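Local coordinates for 3,4-dihydroxy-2-butanone 4-phosphate synthase (Acinetobacter baumannii, PDB 6MNZ), which probably converts D-ribulose 5-phosphate into formate and 3,4-dihydroxy-2-butanone 4-phosphate, a step of riboflavin biosynthesis that uses magnesium or manganese, at residues G135-D149 / I192-T205. Numbering follows the deposited sequence.
Sequences GGVLHRAGHTEAGCD and IADLIHYRMTNEQT. With SO4 (sulfate ion), chain C.
Arg199 and Asp149 meet in a buried salt bridge, NH1 lying 2.9 Å from OD2; the carboxylate sits at the edge of the guanidinium, the two planes turned 75° apart. In its own plane the same guanidinium also grips Glu203 side-on, NE and NH2 converging on the single oxygen OE1 (3.0 and 3.1 Å), while Leu138 lies over one face. A bend at chi3 (59°) turns the guanidinium between its two acids, and Asp149 OD1 has a second cationic partner in Arg152. At the other end Ile192 packs CG1 on Ala146 CB (3.7 Å) and CG2 on Val137 CG1 (3.7 Å). Its CD1 stands over the face of the His143 ring, 4.2 Å from the centroid, a CH-pi contact. The ring is further held by His143 NE2, bonded to Glu30 O, and by ND1, which donates to sulfate O2 (2.8 Å). The backbone N of His143 also donates to sulfate O2, and that of Thr144 to sulfate O1 (2.7 Å, N-H...O 167°), alongside the Thr144 hydroxyl, so the anion sits at the N-terminus of helix 143-153, whose N-cap is Gly142. Arg27 also binds it. This helix-end anion site, backed by helix 192-202, is consistent with the predicted ribulose 5-phosphate pocket of DHBP synthases.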
loop_
_atom_site.group_PDB
_atom_site.type_symbol
_atom_site.label_atom_id
_atom_site.label_comp_id
_atom_site.label_asym_id
_atom_site.label_seq_id
_atom_site.Cartn_x
_atom_site.Cartn_y
_atom_site.Cartn_z
ATOM N N GLY A 135 13.265 3.406 -10.646
ATOM C CA GLY A 135 13.283 4.528 -11.557
ATOM C C GLY A 135 14.084 5.718 -11.090
ATOM O O GLY A 135 14.089 6.755 -11.760
ATOM N N GLY A 136 14.719 5.622 -9.926
ATOM C CA GLY A 136 15.549 6.714 -9.457
ATOM C C GLY A 136 14.710 7.909 -9.051
ATOM O O GLY A 136 13.581 7.778 -8.565
ATOM N N VAL A 137 15.211 9.093 -9.390
ATOM C CA VAL A 137 14.638 10.352 -8.933
ATOM C C VAL A 137 13.329 10.619 -9.668
ATOM O O VAL A 137 12.638 11.605 -9.391
ATOM C CB VAL A 137 15.648 11.499 -9.137
ATOM C CG1 VAL A 137 15.034 12.832 -8.819
ATOM C CG2 VAL A 137 16.875 11.283 -8.273
ATOM N N LEU A 138 12.931 9.701 -10.550
ATOM C CA LEU A 138 11.647 9.851 -11.227
ATOM C C LEU A 138 10.481 9.755 -10.251
ATOM O O LEU A 138 9.384 10.235 -10.559
ATOM C CB LEU A 138 11.494 8.792 -12.316
ATOM C CG LEU A 138 12.457 8.887 -13.497
ATOM C CD1 LEU A 138 12.292 7.664 -14.384
ATOM C CD2 LEU A 138 12.231 10.169 -14.282
ATOM N N HIS A 139 10.628 8.950 -9.199
ATOM C CA HIS A 139 9.508 8.586 -8.340
ATOM C C HIS A 139 9.710 9.008 -6.895
ATOM O O HIS A 139 8.872 9.731 -6.345
ATOM C CB HIS A 139 9.273 7.070 -8.420
ATOM C CG HIS A 139 9.242 6.542 -9.820
ATOM N ND1 HIS A 139 8.311 6.958 -10.747
ATOM C CD2 HIS A 139 10.101 5.736 -10.486
ATOM C CE1 HIS A 139 8.586 6.412 -11.919
ATOM N NE2 HIS A 139 9.641 5.630 -11.777
ATOM N N ARG A 140 10.822 8.617 -6.276
ATOM C CA ARG A 140 11.222 9.148 -4.979
ATOM C C ARG A 140 12.285 10.217 -5.188
ATOM O O ARG A 140 13.384 9.918 -5.668
ATOM C CB ARG A 140 11.749 8.040 -4.067
ATOM C CG ARG A 140 11.791 8.437 -2.603
ATOM C CD ARG A 140 12.563 7.430 -1.764
ATOM N NE ARG A 140 13.848 7.964 -1.320
ATOM C CZ ARG A 140 14.400 7.719 -0.135
ATOM N NH1 ARG A 140 13.887 6.784 0.654
ATOM N NH2 ARG A 140 15.608 8.198 0.132
ATOM N N ALA A 141 12.006 11.423 -4.705
ATOM C CA ALA A 141 12.940 12.543 -4.818
ATOM C C ALA A 141 13.806 12.676 -3.568
ATOM O O ALA A 141 13.930 13.751 -2.984
ATOM C CB ALA A 141 12.167 13.828 -5.087
ATOM N N GLY A 142 14.492 11.588 -3.209
ATOM C CA GLY A 142 15.425 11.594 -2.107
ATOM C C GLY A 142 16.867 11.734 -2.561
ATOM O O GLY A 142 17.213 11.412 -3.696
ATOM N N HIS A 143 17.736 12.066 -1.601
ATOM C CA HIS A 143 19.167 12.100 -1.883
ATOM C C HIS A 143 19.678 10.738 -2.330
ATOM O O HIS A 143 20.692 10.657 -3.034
ATOM C CB HIS A 143 19.939 12.564 -0.645
ATOM C CG HIS A 143 19.494 13.890 -0.114
ATOM N ND1 HIS A 143 18.508 14.011 0.841
ATOM C CD2 HIS A 143 19.998 15.134 -0.294
ATOM C CE1 HIS A 143 18.370 15.284 1.167
ATOM N NE2 HIS A 143 19.304 15.977 0.542
ATOM N N THR A 144 19.068 9.660 -1.837
ATOM C CA THR A 144 19.484 8.317 -2.226
ATOM C C THR A 144 19.359 8.124 -3.732
ATOM O O THR A 144 20.328 7.765 -4.412
ATOM C CB THR A 144 18.644 7.280 -1.477
ATOM O OG1 THR A 144 18.830 7.448 -0.066
ATOM C CG2 THR A 144 19.039 5.860 -1.882
ATOM N N GLU A 145 18.147 8.293 -4.261
ATOM C CA GLU A 145 17.947 8.206 -5.702
ATOM C C GLU A 145 18.759 9.258 -6.439
ATOM O O GLU A 145 19.316 8.976 -7.507
ATOM C CB GLU A 145 16.460 8.354 -6.030
ATOM C CG GLU A 145 15.608 7.163 -5.616
ATOM C CD GLU A 145 15.390 7.087 -4.117
ATOM O OE1 GLU A 145 15.142 8.143 -3.498
ATOM O OE2 GLU A 145 15.334 5.961 -3.582
ATOM N N ALA A 146 18.968 10.420 -5.817
ATOM C CA ALA A 146 19.653 11.510 -6.500
ATOM C C ALA A 146 21.140 11.221 -6.641
ATOM O O ALA A 146 21.728 11.465 -7.701
ATOM C CB ALA A 146 19.429 12.822 -5.749
ATOM N N GLY A 147 21.751 10.645 -5.606
ATOM C CA GLY A 147 23.149 10.265 -5.706
ATOM C C GLY A 147 23.400 9.247 -6.801
ATOM O O GLY A 147 24.339 9.388 -7.588
ATOM N N CYS A 148 22.522 8.249 -6.913
ATOM C CA CYS A 148 22.683 7.232 -7.946
ATOM C C CYS A 148 22.499 7.833 -9.334
ATOM O O CYS A 148 23.340 7.647 -10.220
ATOM C CB CYS A 148 21.690 6.091 -7.715
ATOM S SG CYS A 148 22.045 5.079 -6.262
ATOM N N ASP A 149 21.354 8.478 -9.569
ATOM C CA ASP A 149 21.065 9.001 -10.899
ATOM C C ASP A 149 22.111 10.015 -11.339
ATOM O O ASP A 149 22.559 9.981 -12.492
ATOM C CB ASP A 149 19.674 9.634 -10.923
ATOM C CG ASP A 149 18.567 8.611 -10.772
ATOM O OD1 ASP A 149 18.809 7.422 -11.069
ATOM O OD2 ASP A 149 17.460 8.994 -10.344
ATOM N N ILE A 192 17.489 18.573 -6.138
ATOM C CA ILE A 192 17.015 17.302 -6.678
ATOM C C ILE A 192 15.872 17.534 -7.659
ATOM O O ILE A 192 15.819 16.910 -8.727
ATOM C CB ILE A 192 16.585 16.358 -5.538
ATOM C CG1 ILE A 192 17.791 15.942 -4.695
ATOM C CG2 ILE A 192 15.890 15.121 -6.098
ATOM C CD1 ILE A 192 17.422 15.183 -3.434
ATOM N N ALA A 193 15.016 18.519 -7.376
ATOM C CA ALA A 193 13.988 18.902 -8.339
ATOM C C ALA A 193 14.604 19.381 -9.648
ATOM O O ALA A 193 14.102 19.060 -10.732
ATOM C CB ALA A 193 13.083 19.983 -7.747
ATOM N N ASP A 194 15.700 20.141 -9.570
ATOM C CA ASP A 194 16.399 20.539 -10.787
ATOM C C ASP A 194 16.939 19.330 -11.539
ATOM O O ASP A 194 17.066 19.369 -12.768
ATOM C CB ASP A 194 17.539 21.502 -10.450
ATOM C CG ASP A 194 17.052 22.917 -10.205
ATOM O OD1 ASP A 194 15.885 23.081 -9.790
ATOM O OD2 ASP A 194 17.854 23.861 -10.367
ATOM N N LEU A 195 17.262 18.250 -10.825
ATOM C CA LEU A 195 17.657 17.013 -11.487
ATOM C C LEU A 195 16.454 16.264 -12.049
ATOM O O LEU A 195 16.552 15.643 -13.113
ATOM C CB LEU A 195 18.430 16.121 -10.515
ATOM C CG LEU A 195 19.105 14.897 -11.138
ATOM C CD1 LEU A 195 20.164 15.312 -12.150
ATOM C CD2 LEU A 195 19.713 14.015 -10.055
ATOM N N ILE A 196 15.334 16.250 -11.318
ATOM C CA ILE A 196 14.089 15.721 -11.873
ATOM C C ILE A 196 13.831 16.332 -13.243
ATOM O O ILE A 196 13.620 15.626 -14.237
ATOM C CB ILE A 196 12.911 15.988 -10.920
ATOM C CG1 ILE A 196 13.041 15.133 -9.663
ATOM C CG2 ILE A 196 11.590 15.687 -11.618
ATOM C CD1 ILE A 196 12.093 15.504 -8.555
ATOM N N HIS A 197 13.795 17.664 -13.301
ATOM C CA HIS A 197 13.424 18.341 -14.536
ATOM C C HIS A 197 14.441 18.088 -15.639
ATOM O O HIS A 197 14.059 17.880 -16.795
ATOM C CB HIS A 197 13.280 19.839 -14.278
ATOM C CG HIS A 197 12.791 20.612 -15.460
ATOM N ND1 HIS A 197 11.544 20.414 -16.016
ATOM C CD2 HIS A 197 13.372 21.597 -16.183
ATOM C CE1 HIS A 197 11.394 21.221 -17.051
ATOM N NE2 HIS A 197 12.474 21.975 -17.150
ATOM N N TYR A 198 15.720 17.958 -15.284
ATOM C CA TYR A 198 16.728 17.619 -16.282
ATOM C C TYR A 198 16.431 16.266 -16.914
ATOM O O TYR A 198 16.392 16.135 -18.143
ATOM C CB TYR A 198 18.118 17.624 -15.646
ATOM C CG TYR A 198 19.227 17.312 -16.621
ATOM C CD1 TYR A 198 19.902 18.328 -17.282
ATOM C CD2 TYR A 198 19.641 16.006 -16.836
ATOM C CE1 TYR A 198 20.879 18.047 -18.213
ATOM C CE2 TYR A 198 20.620 15.713 -17.762
ATOM C CZ TYR A 198 21.225 16.736 -18.458
ATOM O OH TYR A 198 22.185 16.453 -19.400
ATOM N N ARG A 199 16.231 15.239 -16.084
ATOM C CA ARG A 199 15.947 13.906 -16.603
ATOM C C ARG A 199 14.708 13.913 -17.488
ATOM O O ARG A 199 14.646 13.187 -18.487
ATOM C CB ARG A 199 15.768 12.922 -15.447
ATOM C CG ARG A 199 17.042 12.633 -14.668
ATOM C CD ARG A 199 16.944 11.321 -13.902
ATOM N NE ARG A 199 16.698 10.187 -14.789
ATOM C CZ ARG A 199 16.508 8.938 -14.377
ATOM N NH1 ARG A 199 16.493 8.657 -13.081
ATOM N NH2 ARG A 199 16.198 7.994 -15.258
ATOM N N MET A 200 13.681 14.668 -17.094
ATOM C CA MET A 200 12.466 14.737 -17.894
ATOM C C MET A 200 12.690 15.451 -19.221
ATOM O O MET A 200 11.947 15.203 -20.175
ATOM C CB MET A 200 11.359 15.440 -17.108
ATOM C CG MET A 200 10.922 14.699 -15.856
ATOM S SD MET A 200 10.289 13.040 -16.180
ATOM C CE MET A 200 9.061 12.884 -14.883
ATOM N N THR A 201 13.727 16.283 -19.323
ATOM C CA THR A 201 13.939 17.072 -20.529
ATOM C C THR A 201 14.898 16.407 -21.505
ATOM O O THR A 201 14.880 16.735 -22.696
ATOM C CB THR A 201 14.477 18.462 -20.174
ATOM O OG1 THR A 201 15.751 18.336 -19.529
ATOM C CG2 THR A 201 13.511 19.195 -19.254
ATOM N N ASN A 202 15.793 15.545 -21.014
ATOM C CA ASN A 202 16.867 14.990 -21.829
ATOM C C ASN A 202 16.804 13.469 -21.904
ATOM O O ASN A 202 17.776 12.831 -22.322
ATOM C CB ASN A 202 18.226 15.436 -21.286
ATOM C CG ASN A 202 18.381 16.944 -21.278
ATOM O OD1 ASN A 202 18.249 17.587 -20.237
ATOM N ND2 ASN A 202 18.737 17.506 -22.428
ATOM N N GLU A 203 15.675 12.874 -21.523
ATOM C CA GLU A 203 15.487 11.433 -21.598
ATOM C C GLU A 203 14.052 11.134 -22.005
ATOM O O GLU A 203 13.114 11.772 -21.515
ATOM C CB GLU A 203 15.797 10.754 -20.255
ATOM C CG GLU A 203 17.168 11.085 -19.671
ATOM C CD GLU A 203 17.364 10.509 -18.274
ATOM O OE1 GLU A 203 16.448 9.814 -17.782
ATOM O OE2 GLU A 203 18.394 10.815 -17.637
ATOM N N GLN A 204 13.879 10.116 -22.845
ATOM C CA GLN A 204 12.555 9.559 -23.117
ATOM C C GLN A 204 12.203 8.598 -21.990
ATOM O O GLN A 204 12.683 7.464 -21.933
ATOM C CB GLN A 204 12.521 8.867 -24.473
ATOM C CG GLN A 204 11.115 8.590 -24.974
ATOM C CD GLN A 204 11.075 7.530 -26.057
ATOM O OE1 GLN A 204 11.684 6.470 -25.918
ATOM N NE2 GLN A 204 10.213 7.734 -27.044
ATOM N N THR A 205 11.477 9.116 -21.003
ATOM C CA THR A 205 11.176 8.363 -19.795
ATOM C C THR A 205 9.854 7.612 -19.875
ATOM O O THR A 205 9.679 6.625 -19.154
ATOM C CB THR A 205 11.160 9.301 -18.585
ATOM O OG1 THR A 205 12.228 10.250 -18.702
ATOM C CG2 THR A 205 11.331 8.516 -17.297
HETATM S S SO4 C . 17.047 10.353 1.382
HETATM O O1 SO4 C . 17.164 9.660 0.102
HETATM O O2 SO4 C . 16.896 11.784 1.145
HETATM O O3 SO4 C . 18.253 10.112 2.166
HETATM O O4 SO4 C . 15.884 9.872 2.121
#